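Local coordinates for protein aldose-aldose oxidoreductase (Caulobacter crescentus, PDB 5A04) that probably oxidises one aldose while reducing another, with bound NADP(H) carrying the hydride between the two sugars, at residues A[14-18]-A[19-23]; A[41-44]-A[45-48]; A[62-65]-A[66-69]; A[87-90]-A[91-94]. All coordinates share one frame; numbering follows the deposited sequence.

Contact 1 (A[14-18]-A[19-23]); sequences LGYYA and TRIIM. With NDP (NADPH dihydro-nicotinamide-adenine-dinucleotide phosphate), chain G.
In the NADPH pocket, the turn into helix 16-22 is tied at Gly15 O, which takes two bonds from Thr19: one from N (3.0 Å) and a shorter one from OG1 (2.7 Å). Thr19 OG1 can reach back because chi1 of 59° puts it between the backbone N and the carbonyl carbon; it approaches from above the carbonyl plane. The same hydroxyl oxygen accepts Arg20 NH1, 2.9 Å away and lying in the plane of the guanidinium, which helps to set the turn of that group. Arg20 CB in turn sits over the face of the Tyr16 ring, a CH-pi contact 4.1 Å from its centroid. This turn follows strand 7-12 and matches the GxGxxA pattern of Rossmann folds: Tyr16 N donates a hydrogen bond to O2A of one cofactor phosphate at 2.8 Å, and Tyr17 N to O1N of the other at 3.0 Å. The Tyr17 ring carries the dihydronicotinamide, with NDP C3N 3.3 Å above its plane, over the centre. Ile22 CG1 props the same ring obliquely at CE2, 3.5 Å away. Further along, the helix widens into a pi-type turn, where Tyr17 O accepts from both Ile21 N and Ile22 N.

Contact 2 (A[41-44]-A[45-48]); sequences TPEK and LKTY. With NDP (NADPH dihydro-nicotinamide-adenine-dinucleotide phosphate), chain G.
Lys44 and Tyr48 stand one turn apart on helix 42-52, which follows the second strand of the Rossmann fold, 32-38, and here faces the cofactor's 2'-phosphate. Lys44 CB lies 4.1 Å from Tyr48 CD2, and Lys44 O meets the same ring at its edge, near the ring plane. Beyond CG the chain runs fully extended, each remaining torsion near 180°, which carries it straight along to the phosphate. CD comes within 3.6 Å of NDP O2X and CE within 3.4 Å of it. At the tip, NZ bonds NDP O2X at 2.7 Å and is also hydrogen-bonded to Leu14 O, joining phosphate to glycine-rich turn. A methionine in its place would probably leave both O2X without its cationic mate and Leu14 O without this donor. Thr41, the N-cap residue, spends its hydroxyl on the same oxygen, OG1 to NDP O2X being 2.8 Å. Two donors on one 2'-phosphate oxygen are consistent with a site suited to NADP(H). On the more exposed flank, Glu43 is bent at chi2 (55°), and its OE2 stays 4.5 Å from Lys46 NZ, beyond salt-bridge range.

Contact 3 (A[62-65]-A[66-69]); sequences YETF and DRII. With NDP (NADPH dihydro-nicotinamide-adenine-dinucleotide phosphate), chain G.
Phe65 CG stands opposite the backbone N (chi1 171°), while Ile68, with chi1 of -154°, carries CG2 between its own N and carbonyl carbon; together these settings bring Ile68 CG2 to 3.9 Å from Phe65 CE1. The methyl meets the ring obliquely. One residue back in each segment, the Arg67 side chain leaves with chi1 of -64° and then runs extended to NE, bringing one face of the guanidinium against the Thr64 methyl. Thr64 CG2 lies 3.6 Å above the guanidinium plane, displaced toward its rim, an apolar lid rather than a bond; the threonine's OG1 is engaged by Ser61 N. Both pairs are three residues apart, the spacing of a 3-10 turn, and the backbone shows the same pattern: Arg67 N donates to Thr64 O and Ile68 N to Phe65 O, each donor lying above the carbonyl plane.

The turn belongs to the loop that leaves strand 59-60, at one border of the parallel Rossmann sheet, on its way to strand 76-79. Phe65 touches Leu12 and Val38, and Ile68 reaches Ala10, which sets the apolar side of the turn against the first two strands. The polar side is closed by a water, which donates hydrogen bonds to Glu63 O at 2.6 Å and Asp66 OD2 at 2.8 Å, while accepting from Asp66 N at 3.0 Å. The other carboxylate oxygen, Asp66 OD1, forms a salt bridge with Arg92 NE. At the cofactor end, Tyr62 OH makes a weak hydrogen bond to NDP O1X of the 2'-phosphate.

Contact 4 (A[87-90]-A[91-94]); sequences RPFT and ERAA
Arg87 NE and Glu91 OE2, one helical turn apart, form a salt bridge of 2.8 Å. Its geometry is far from the flat, two-pronged kind: the guanidinium and carboxylate planes stand 90° apart, and NE meets OE2 from above the carboxylate plane. Arg87 can make this approach because its CG lies opposite the backbone N (chi1 169°) and the chain then runs straight to NE, which brings the NE edge of the guanidinium up to Glu91 OE2. A water reinforces the pair, accepting from Arg87 NH2 at 2.9 Å and giving a weak bond to Glu91 OE2. On another flank of the helix, Phe89 and Arg92 lie side by side and point the same way. Arg92 NH1 comes within 3.5 Å of Phe89 CE1, and the ring and guanidinium planes are inclined by 26°.

The next shell helps to position these groups. Arg87 NH1 has a second carboxylate, Asp112 of helix 110-123, and a leucine in place of Arg87 would probably leave both that aspartate and Glu91 OE2 without this positive mate. Arg92 NH2 is held by Tyr62 O, while the Tyr62 ring meets that of Phe89. Beneath, Thr90 turns its OG1 to His86 O, and its side chain rests on Val79 and Val100, with Ala93 beside it on Val77. Glu91 N bonds Arg87 O at 3.0 Å, one of four successive i to i+4 bonds across the two segments. Helix 86-95, which sets Phe89, Thr90 and Ala93 against the sheet, is the connection of a beta-alpha-beta unit of the Rossmann fold, between strands 76-79 and 99-102.

How the contacts relate
All four contacts lie in the Rossmann domain. Contact 1 is the most buried, contact 2 is at the surface, and contacts 3 and 4 are intermediate. Cofactor chemistry differs too: 14-23 serves the pyrophosphate and nicotinamide mainly with backbone amides and a ring, Leu14 N also reaching the 2'-phosphate, whereas 41-48 meets that phosphate with side chains alone and contact 3 adds the Tyr62 hydroxyl. Contacts 1 and 2 are joined by packing of Thr19 CG2 on Tyr48 CZ (3.4 Å). Contacts 3 and 4 are linked by Arg92 of contact 4, which bonds Tyr62 O and Asp66 OD1 of contact 3. Contact 3 is a 3-10 turn, while contact 4 is regular helix, bridged by charge and not touching the cofactor.

Contact 1 (A[14-18]-A[19-23])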
# COMPACT_ATOMS: atom_id res chain seq x y z
N LEU A 14 16.30 30.52 7.06
CA LEU A 14 15.75 30.43 8.41
C LEU A 14 14.22 30.32 8.39
O LEU A 14 13.48 31.20 8.88
CB LEU A 14 16.22 31.63 9.25
CG LEU A 14 17.75 31.81 9.32
CD1 LEU A 14 18.16 32.96 10.24
CD2 LEU A 14 18.46 30.50 9.74
N GLY A 15 13.74 29.23 7.80
CA GLY A 15 12.33 28.94 7.74
C GLY A 15 11.90 27.97 8.82
O GLY A 15 12.58 27.83 9.83
N TYR A 16 10.76 27.31 8.61
CA TYR A 16 10.19 26.42 9.63
C TYR A 16 11.14 25.31 10.05
O TYR A 16 11.41 25.14 11.23
CB TYR A 16 8.89 25.80 9.13
CG TYR A 16 8.35 24.77 10.09
CD1 TYR A 16 7.69 25.17 11.24
CD2 TYR A 16 8.54 23.41 9.87
CE1 TYR A 16 7.20 24.24 12.14
CE2 TYR A 16 8.05 22.47 10.77
CZ TYR A 16 7.38 22.90 11.90
OH TYR A 16 6.89 21.97 12.80
N TYR A 17 11.65 24.54 9.10
CA TYR A 17 12.45 23.39 9.49
C TYR A 17 13.74 23.83 10.17
O TYR A 17 14.14 23.27 11.20
CB TYR A 17 12.77 22.52 8.27
CG TYR A 17 13.33 21.16 8.64
CD1 TYR A 17 12.57 20.26 9.39
CD2 TYR A 17 14.60 20.77 8.23
CE1 TYR A 17 13.07 19.00 9.71
CE2 TYR A 17 15.10 19.51 8.55
CZ TYR A 17 14.33 18.64 9.29
OH TYR A 17 14.84 17.41 9.62
N ALA A 18 14.37 24.86 9.62
CA ALA A 18 15.60 25.39 10.20
C ALA A 18 15.39 25.85 11.64
O ALA A 18 16.14 25.45 12.52
CB ALA A 18 16.14 26.55 9.37
N THR A 19 14.37 26.67 11.87
CA THR A 19 14.24 27.35 13.17
C THR A 19 13.48 26.55 14.22
O THR A 19 13.83 26.60 15.40
CB THR A 19 13.56 28.74 13.01
OG1 THR A 19 12.26 28.60 12.44
CG2 THR A 19 14.40 29.65 12.13
N ARG A 20 12.45 25.83 13.81
CA ARG A 20 11.63 25.06 14.75
C ARG A 20 12.21 23.69 15.04
O ARG A 20 12.08 23.18 16.15
CB ARG A 20 10.20 24.90 14.23
CG ARG A 20 9.26 26.04 14.59
CD ARG A 20 9.66 27.37 13.97
NE ARG A 20 8.59 28.35 14.09
CZ ARG A 20 8.68 29.62 13.68
NH1 ARG A 20 9.80 30.05 13.12
NH2 ARG A 20 7.65 30.44 13.84
N ILE A 21 12.84 23.07 14.04
CA ILE A 21 13.25 21.69 14.19
C ILE A 21 14.77 21.52 14.34
O ILE A 21 15.24 20.93 15.31
CB ILE A 21 12.76 20.84 13.00
CG1 ILE A 21 11.27 21.09 12.75
CG2 ILE A 21 13.03 19.37 13.26
CD1 ILE A 21 10.37 20.71 13.96
N ILE A 22 15.55 22.03 13.40
CA ILE A 22 16.99 21.79 13.43
C ILE A 22 17.74 22.60 14.51
O ILE A 22 18.49 22.04 15.32
CB ILE A 22 17.63 22.07 12.06
CG1 ILE A 22 17.12 21.07 11.00
CG2 ILE A 22 19.17 22.00 12.14
CD1 ILE A 22 17.36 19.59 11.34
N MET A 23 17.57 23.91 14.53
CA MET A 23 18.44 24.73 15.37
C MET A 23 18.35 24.39 16.88
O MET A 23 19.39 24.39 17.55
CB MET A 23 18.18 26.22 15.11
CG MET A 23 18.91 26.70 13.83
SD MET A 23 18.28 28.24 13.17
CE MET A 23 18.67 29.39 14.48
PA NDP G . 9.95 27.36 4.80
O1A NDP G . 9.18 28.03 3.72
O2A NDP G . 9.32 27.21 6.16
O5B NDP G . 11.40 28.11 5.01
C5B NDP G . 12.01 28.28 3.76
C4B NDP G . 13.07 29.37 3.98
O4B NDP G . 13.97 29.43 2.87
C3B NDP G . 12.38 30.75 4.07
O3B NDP G . 11.97 31.02 5.38
C2B NDP G . 13.56 31.68 3.75
O2B NDP G . 14.36 31.85 4.76
C1B NDP G . 14.37 30.78 2.72
N9A NDP G . 14.17 31.20 1.33
C8A NDP G . 15.14 31.65 0.44
N7A NDP G . 14.64 31.99 -0.76
C5A NDP G . 13.27 31.76 -0.65
C6A NDP G . 12.20 31.91 -1.55
N6A NDP G . 12.44 32.38 -2.83
N1A NDP G . 10.91 31.61 -1.21
C2A NDP G . 10.76 31.15 0.09
N3A NDP G . 11.66 30.94 1.05
C4A NDP G . 12.94 31.26 0.66
O3 NDP G . 10.24 25.88 4.11
PN NDP G . 10.63 24.67 5.13
O1N NDP G . 11.68 25.03 6.10
O2N NDP G . 9.46 23.77 5.45
O5D NDP G . 11.45 23.63 3.98
C5D NDP G . 12.67 24.16 3.53
C4D NDP G . 13.52 22.96 3.02
O4D NDP G . 13.62 21.97 4.09
C3D NDP G . 12.82 22.22 1.82
O3D NDP G . 13.82 21.72 0.91
C2D NDP G . 12.12 21.05 2.49
O2D NDP G . 12.03 19.92 1.64
C1D NDP G . 13.13 20.73 3.64
N1N NDP G . 12.44 20.12 4.78
C2N NDP G . 12.90 18.93 5.31
C3N NDP G . 12.25 18.39 6.39
C7N NDP G . 12.73 17.12 6.95
O7N NDP G . 12.08 16.50 7.82
N7N NDP G . 13.94 16.60 6.51
C4N NDP G . 11.07 19.03 7.02
C5N NDP G . 10.64 20.27 6.35
C6N NDP G . 11.30 20.77 5.31
P2B NDP G . 15.00 33.43 5.02
O1X NDP G . 15.60 33.71 3.66
O2X NDP G . 13.73 34.16 5.36
O3X NDP G . 15.99 33.19 6.17

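Contact 2 (A[41-44]-A[45-48])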
# COMPACT_ATOMS: atom_id res chain seq x y z
N THR A 41 16.24 37.52 5.30
CA THR A 41 15.37 38.36 6.12
C THR A 41 16.16 38.95 7.29
O THR A 41 16.45 38.25 8.26
CB THR A 41 14.18 37.57 6.69
OG1 THR A 41 13.45 36.97 5.62
CG2 THR A 41 13.25 38.50 7.49
N PRO A 42 16.52 40.25 7.19
CA PRO A 42 17.39 40.85 8.21
C PRO A 42 16.84 40.69 9.63
O PRO A 42 17.63 40.47 10.56
CB PRO A 42 17.44 42.33 7.79
CG PRO A 42 17.25 42.28 6.31
CD PRO A 42 16.26 41.17 6.07
N GLU A 43 15.53 40.76 9.80
CA GLU A 43 14.93 40.66 11.13
C GLU A 43 15.18 39.28 11.74
O GLU A 43 15.32 39.15 12.95
CB GLU A 43 13.44 40.97 11.08
CG GLU A 43 12.76 40.97 12.46
CD GLU A 43 13.44 41.91 13.45
OE1 GLU A 43 13.86 43.02 13.04
OE2 GLU A 43 13.55 41.54 14.65
N LYS A 44 15.24 38.25 10.90
CA LYS A 44 15.52 36.90 11.39
C LYS A 44 16.95 36.76 11.90
O LYS A 44 17.22 36.06 12.88
CB LYS A 44 15.26 35.86 10.29
CG LYS A 44 13.80 35.61 9.99
CD LYS A 44 13.65 34.49 8.97
CE LYS A 44 12.24 34.40 8.45
NZ LYS A 44 12.11 33.34 7.39
N LEU A 45 17.89 37.43 11.23
CA LEU A 45 19.27 37.40 11.68
C LEU A 45 19.38 38.03 13.07
O LEU A 45 20.13 37.56 13.92
CB LEU A 45 20.18 38.13 10.69
CG LEU A 45 20.34 37.45 9.33
CD1 LEU A 45 21.11 38.38 8.38
CD2 LEU A 45 21.08 36.12 9.50
N LYS A 46 18.61 39.09 13.29
CA LYS A 46 18.61 39.75 14.59
C LYS A 46 17.99 38.84 15.64
O LYS A 46 18.59 38.55 16.68
CB LYS A 46 17.85 41.08 14.52
CG LYS A 46 17.69 41.76 15.88
CD LYS A 46 16.89 43.04 15.75
CE LYS A 46 16.58 43.65 17.12
NZ LYS A 46 15.64 44.80 16.98
N THR A 47 16.78 38.37 15.33
CA THR A 47 16.00 37.54 16.25
C THR A 47 16.75 36.28 16.67
O THR A 47 16.92 36.00 17.87
CB THR A 47 14.66 37.15 15.61
OG1 THR A 47 13.83 38.32 15.50
CG2 THR A 47 13.94 36.11 16.47
N TYR A 48 17.21 35.50 15.69
CA TYR A 48 17.86 34.24 16.02
C TYR A 48 19.31 34.42 16.41
O TYR A 48 19.86 33.61 17.15
CB TYR A 48 17.72 33.26 14.84
CG TYR A 48 16.29 32.88 14.62
CD1 TYR A 48 15.66 32.00 15.49
CD2 TYR A 48 15.56 33.42 13.58
CE1 TYR A 48 14.34 31.66 15.31
CE2 TYR A 48 14.23 33.09 13.39
CZ TYR A 48 13.63 32.20 14.26
OH TYR A 48 12.32 31.86 14.09
PA NDP G . 9.95 27.36 4.80
O1A NDP G . 9.18 28.03 3.72
O2A NDP G . 9.32 27.21 6.16
O5B NDP G . 11.40 28.11 5.01
C5B NDP G . 12.01 28.28 3.76
C4B NDP G . 13.07 29.37 3.98
O4B NDP G . 13.97 29.43 2.87
C3B NDP G . 12.38 30.75 4.07
O3B NDP G . 11.97 31.02 5.38
C2B NDP G . 13.56 31.68 3.75
O2B NDP G . 14.36 31.85 4.76
C1B NDP G . 14.37 30.78 2.72
N9A NDP G . 14.17 31.20 1.33
C8A NDP G . 15.14 31.65 0.44
N7A NDP G . 14.64 31.99 -0.76
C5A NDP G . 13.27 31.76 -0.65
C6A NDP G . 12.20 31.91 -1.55
N6A NDP G . 12.44 32.38 -2.83
N1A NDP G . 10.91 31.61 -1.21
C2A NDP G . 10.76 31.15 0.09
N3A NDP G . 11.66 30.94 1.05
C4A NDP G . 12.94 31.26 0.66
O3 NDP G . 10.24 25.88 4.11
PN NDP G . 10.63 24.67 5.13
O1N NDP G . 11.68 25.03 6.10
O2N NDP G . 9.46 23.77 5.45
O5D NDP G . 11.45 23.63 3.98
C5D NDP G . 12.67 24.16 3.53
C4D NDP G . 13.52 22.96 3.02
O4D NDP G . 13.62 21.97 4.09
C3D NDP G . 12.82 22.22 1.82
O3D NDP G . 13.82 21.72 0.91
C2D NDP G . 12.12 21.05 2.49
O2D NDP G . 12.03 19.92 1.64
C1D NDP G . 13.13 20.73 3.64
N1N NDP G . 12.44 20.12 4.78
C2N NDP G . 12.90 18.93 5.31
C3N NDP G . 12.25 18.39 6.39
C7N NDP G . 12.73 17.12 6.95
O7N NDP G . 12.08 16.50 7.82
N7N NDP G . 13.94 16.60 6.51
C4N NDP G . 11.07 19.03 7.02
C5N NDP G . 10.64 20.27 6.35
C6N NDP G . 11.30 20.77 5.31
P2B NDP G . 15.00 33.43 5.02
O1X NDP G . 15.60 33.71 3.66
O2X NDP G . 13.73 34.16 5.36
O3X NDP G . 15.99 33.19 6.17

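Contact 3 (A[62-65]-A[66-69])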
# COMPACT_ATOMS: atom_id res chain seq x y z
N TYR A 62 21.92 36.73 1.94
CA TYR A 62 22.26 35.98 0.73
C TYR A 62 23.22 36.79 -0.15
O TYR A 62 23.98 36.22 -0.93
CB TYR A 62 21.01 35.60 -0.06
CG TYR A 62 20.06 34.69 0.69
CD1 TYR A 62 20.54 33.73 1.57
CD2 TYR A 62 18.69 34.81 0.53
CE1 TYR A 62 19.68 32.90 2.26
CE2 TYR A 62 17.81 33.98 1.22
CZ TYR A 62 18.32 33.04 2.09
OH TYR A 62 17.45 32.22 2.77
N GLU A 63 23.20 38.11 -0.01
CA GLU A 63 24.11 38.96 -0.78
C GLU A 63 25.55 38.88 -0.27
O GLU A 63 26.49 39.01 -1.05
CB GLU A 63 23.63 40.41 -0.76
CG GLU A 63 22.26 40.61 -1.39
CD GLU A 63 21.77 42.04 -1.29
OE1 GLU A 63 22.16 42.73 -0.33
OE2 GLU A 63 21.00 42.46 -2.18
N THR A 64 25.72 38.67 1.03
CA THR A 64 27.07 38.64 1.59
C THR A 64 27.56 37.22 1.89
O THR A 64 28.67 37.06 2.38
CB THR A 64 27.19 39.48 2.91
OG1 THR A 64 26.37 38.91 3.94
CG2 THR A 64 26.79 40.93 2.68
N PHE A 65 26.75 36.21 1.57
CA PHE A 65 27.05 34.82 1.94
C PHE A 65 28.43 34.35 1.47
O PHE A 65 29.11 33.63 2.18
CB PHE A 65 25.95 33.89 1.39
CG PHE A 65 26.27 32.41 1.51
CD1 PHE A 65 26.55 31.83 2.74
CD2 PHE A 65 26.27 31.60 0.39
CE1 PHE A 65 26.83 30.47 2.84
CE2 PHE A 65 26.56 30.24 0.48
CZ PHE A 65 26.85 29.68 1.71
N ASP A 66 28.89 34.77 0.29
CA ASP A 66 30.15 34.23 -0.21
C ASP A 66 31.35 34.65 0.65
O ASP A 66 32.40 34.00 0.63
CB ASP A 66 30.36 34.66 -1.67
CG ASP A 66 29.18 34.28 -2.54
OD1 ASP A 66 28.93 33.07 -2.71
OD2 ASP A 66 28.50 35.20 -3.05
N ARG A 67 31.18 35.70 1.45
CA ARG A 67 32.23 36.14 2.37
C ARG A 67 32.52 35.13 3.47
O ARG A 67 33.51 35.25 4.18
CB ARG A 67 31.85 37.48 3.01
CG ARG A 67 31.72 38.64 2.02
CD ARG A 67 31.24 39.88 2.78
NE ARG A 67 31.00 41.03 1.93
CZ ARG A 67 30.41 42.15 2.35
NH1 ARG A 67 30.01 42.24 3.61
NH2 ARG A 67 30.21 43.16 1.52
N ILE A 68 31.64 34.14 3.61
CA ILE A 68 31.79 33.12 4.65
C ILE A 68 33.06 32.29 4.43
O ILE A 68 33.52 31.60 5.34
CB ILE A 68 30.54 32.21 4.71
CG1 ILE A 68 30.35 31.59 6.11
CG2 ILE A 68 30.60 31.11 3.63
CD1 ILE A 68 28.95 31.01 6.31
N ILE A 69 33.64 32.36 3.24
CA ILE A 69 34.92 31.71 2.96
C ILE A 69 36.01 32.16 3.95
O ILE A 69 36.94 31.41 4.26
CB ILE A 69 35.38 32.02 1.51
CG1 ILE A 69 36.60 31.19 1.11
CG2 ILE A 69 35.63 33.51 1.31
CD1 ILE A 69 36.94 31.35 -0.38
PA NDP G . 9.95 27.36 4.80
O1A NDP G . 9.18 28.03 3.72
O2A NDP G . 9.32 27.21 6.16
O5B NDP G . 11.40 28.11 5.01
C5B NDP G . 12.01 28.28 3.76
C4B NDP G . 13.07 29.37 3.98
O4B NDP G . 13.97 29.43 2.87
C3B NDP G . 12.38 30.75 4.07
O3B NDP G . 11.97 31.02 5.38
C2B NDP G . 13.56 31.68 3.75
O2B NDP G . 14.36 31.85 4.76
C1B NDP G . 14.37 30.78 2.72
N9A NDP G . 14.17 31.20 1.33
C8A NDP G . 15.14 31.65 0.44
N7A NDP G . 14.64 31.99 -0.76
C5A NDP G . 13.27 31.76 -0.65
C6A NDP G . 12.20 31.91 -1.55
N6A NDP G . 12.44 32.38 -2.83
N1A NDP G . 10.91 31.61 -1.21
C2A NDP G . 10.76 31.15 0.09
N3A NDP G . 11.66 30.94 1.05
C4A NDP G . 12.94 31.26 0.66
O3 NDP G . 10.24 25.88 4.11
PN NDP G . 10.63 24.67 5.13
O1N NDP G . 11.68 25.03 6.10
O2N NDP G . 9.46 23.77 5.45
O5D NDP G . 11.45 23.63 3.98
C5D NDP G . 12.67 24.16 3.53
C4D NDP G . 13.52 22.96 3.02
O4D NDP G . 13.62 21.97 4.09
C3D NDP G . 12.82 22.22 1.82
O3D NDP G . 13.82 21.72 0.91
C2D NDP G . 12.12 21.05 2.49
O2D NDP G . 12.03 19.92 1.64
C1D NDP G . 13.13 20.73 3.64
N1N NDP G . 12.44 20.12 4.78
C2N NDP G . 12.90 18.93 5.31
C3N NDP G . 12.25 18.39 6.39
C7N NDP G . 12.73 17.12 6.95
O7N NDP G . 12.08 16.50 7.82
N7N NDP G . 13.94 16.60 6.51
C4N NDP G . 11.07 19.03 7.02
C5N NDP G . 10.64 20.27 6.35
C6N NDP G . 11.30 20.77 5.31
P2B NDP G . 15.00 33.43 5.02
O1X NDP G . 15.60 33.71 3.66
O2X NDP G . 13.73 34.16 5.36
O3X NDP G . 15.99 33.19 6.17
O HOH W 1 28.55 37.36 -1.28

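Contact 4 (A[87-90]-A[91-94])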
# COMPACT_ATOMS: atom_id res chain seq x y z
N ARG A 87 20.59 23.79 -5.29
CA ARG A 87 21.79 23.72 -6.11
C ARG A 87 22.65 25.00 -6.02
O ARG A 87 23.83 24.89 -5.73
CB ARG A 87 21.43 23.43 -7.58
CG ARG A 87 22.66 23.62 -8.50
CD ARG A 87 22.40 23.24 -9.96
NE ARG A 87 23.56 23.61 -10.77
CZ ARG A 87 23.67 23.38 -12.08
NH1 ARG A 87 22.69 22.77 -12.73
NH2 ARG A 87 24.77 23.75 -12.73
N PRO A 88 22.07 26.20 -6.23
CA PRO A 88 23.00 27.34 -6.21
C PRO A 88 23.62 27.60 -4.84
O PRO A 88 24.79 27.96 -4.78
CB PRO A 88 22.12 28.52 -6.66
CG PRO A 88 20.70 28.06 -6.49
CD PRO A 88 20.74 26.58 -6.72
N PHE A 89 22.89 27.39 -3.75
CA PHE A 89 23.52 27.64 -2.46
C PHE A 89 24.54 26.56 -2.10
O PHE A 89 25.54 26.85 -1.44
CB PHE A 89 22.46 27.77 -1.35
CG PHE A 89 21.77 29.09 -1.34
CD1 PHE A 89 22.48 30.26 -1.05
CD2 PHE A 89 20.42 29.18 -1.62
CE1 PHE A 89 21.85 31.49 -1.03
CE2 PHE A 89 19.77 30.43 -1.61
CZ PHE A 89 20.49 31.58 -1.30
N THR A 90 24.31 25.33 -2.54
CA THR A 90 25.29 24.27 -2.33
C THR A 90 26.58 24.59 -3.08
O THR A 90 27.67 24.47 -2.52
CB THR A 90 24.73 22.90 -2.78
OG1 THR A 90 23.69 22.52 -1.86
CG2 THR A 90 25.81 21.84 -2.76
N GLU A 91 26.46 25.01 -4.33
CA GLU A 91 27.64 25.35 -5.13
C GLU A 91 28.42 26.52 -4.52
O GLU A 91 29.65 26.48 -4.44
CB GLU A 91 27.23 25.68 -6.57
CG GLU A 91 26.72 24.46 -7.31
CD GLU A 91 26.05 24.81 -8.65
OE1 GLU A 91 25.55 25.94 -8.82
OE2 GLU A 91 26.01 23.93 -9.51
N ARG A 92 27.70 27.55 -4.09
CA ARG A 92 28.33 28.70 -3.45
C ARG A 92 29.02 28.31 -2.14
O ARG A 92 30.12 28.77 -1.85
CB ARG A 92 27.30 29.81 -3.23
CG ARG A 92 26.88 30.50 -4.53
CD ARG A 92 25.71 31.43 -4.29
NE ARG A 92 26.09 32.61 -3.52
CZ ARG A 92 25.22 33.49 -3.03
NH1 ARG A 92 23.91 33.31 -3.21
NH2 ARG A 92 25.65 34.56 -2.35
N ALA A 93 28.37 27.46 -1.36
CA ALA A 93 28.99 26.96 -0.13
C ALA A 93 30.28 26.20 -0.43
O ALA A 93 31.31 26.41 0.22
CB ALA A 93 28.00 26.05 0.63
N ALA A 94 30.24 25.33 -1.44
CA ALA A 94 31.43 24.58 -1.83
C ALA A 94 32.56 25.51 -2.31
O ALA A 94 33.73 25.31 -1.96
CB ALA A 94 31.08 23.55 -2.91
O HOH W 2 26.54 25.85 -11.77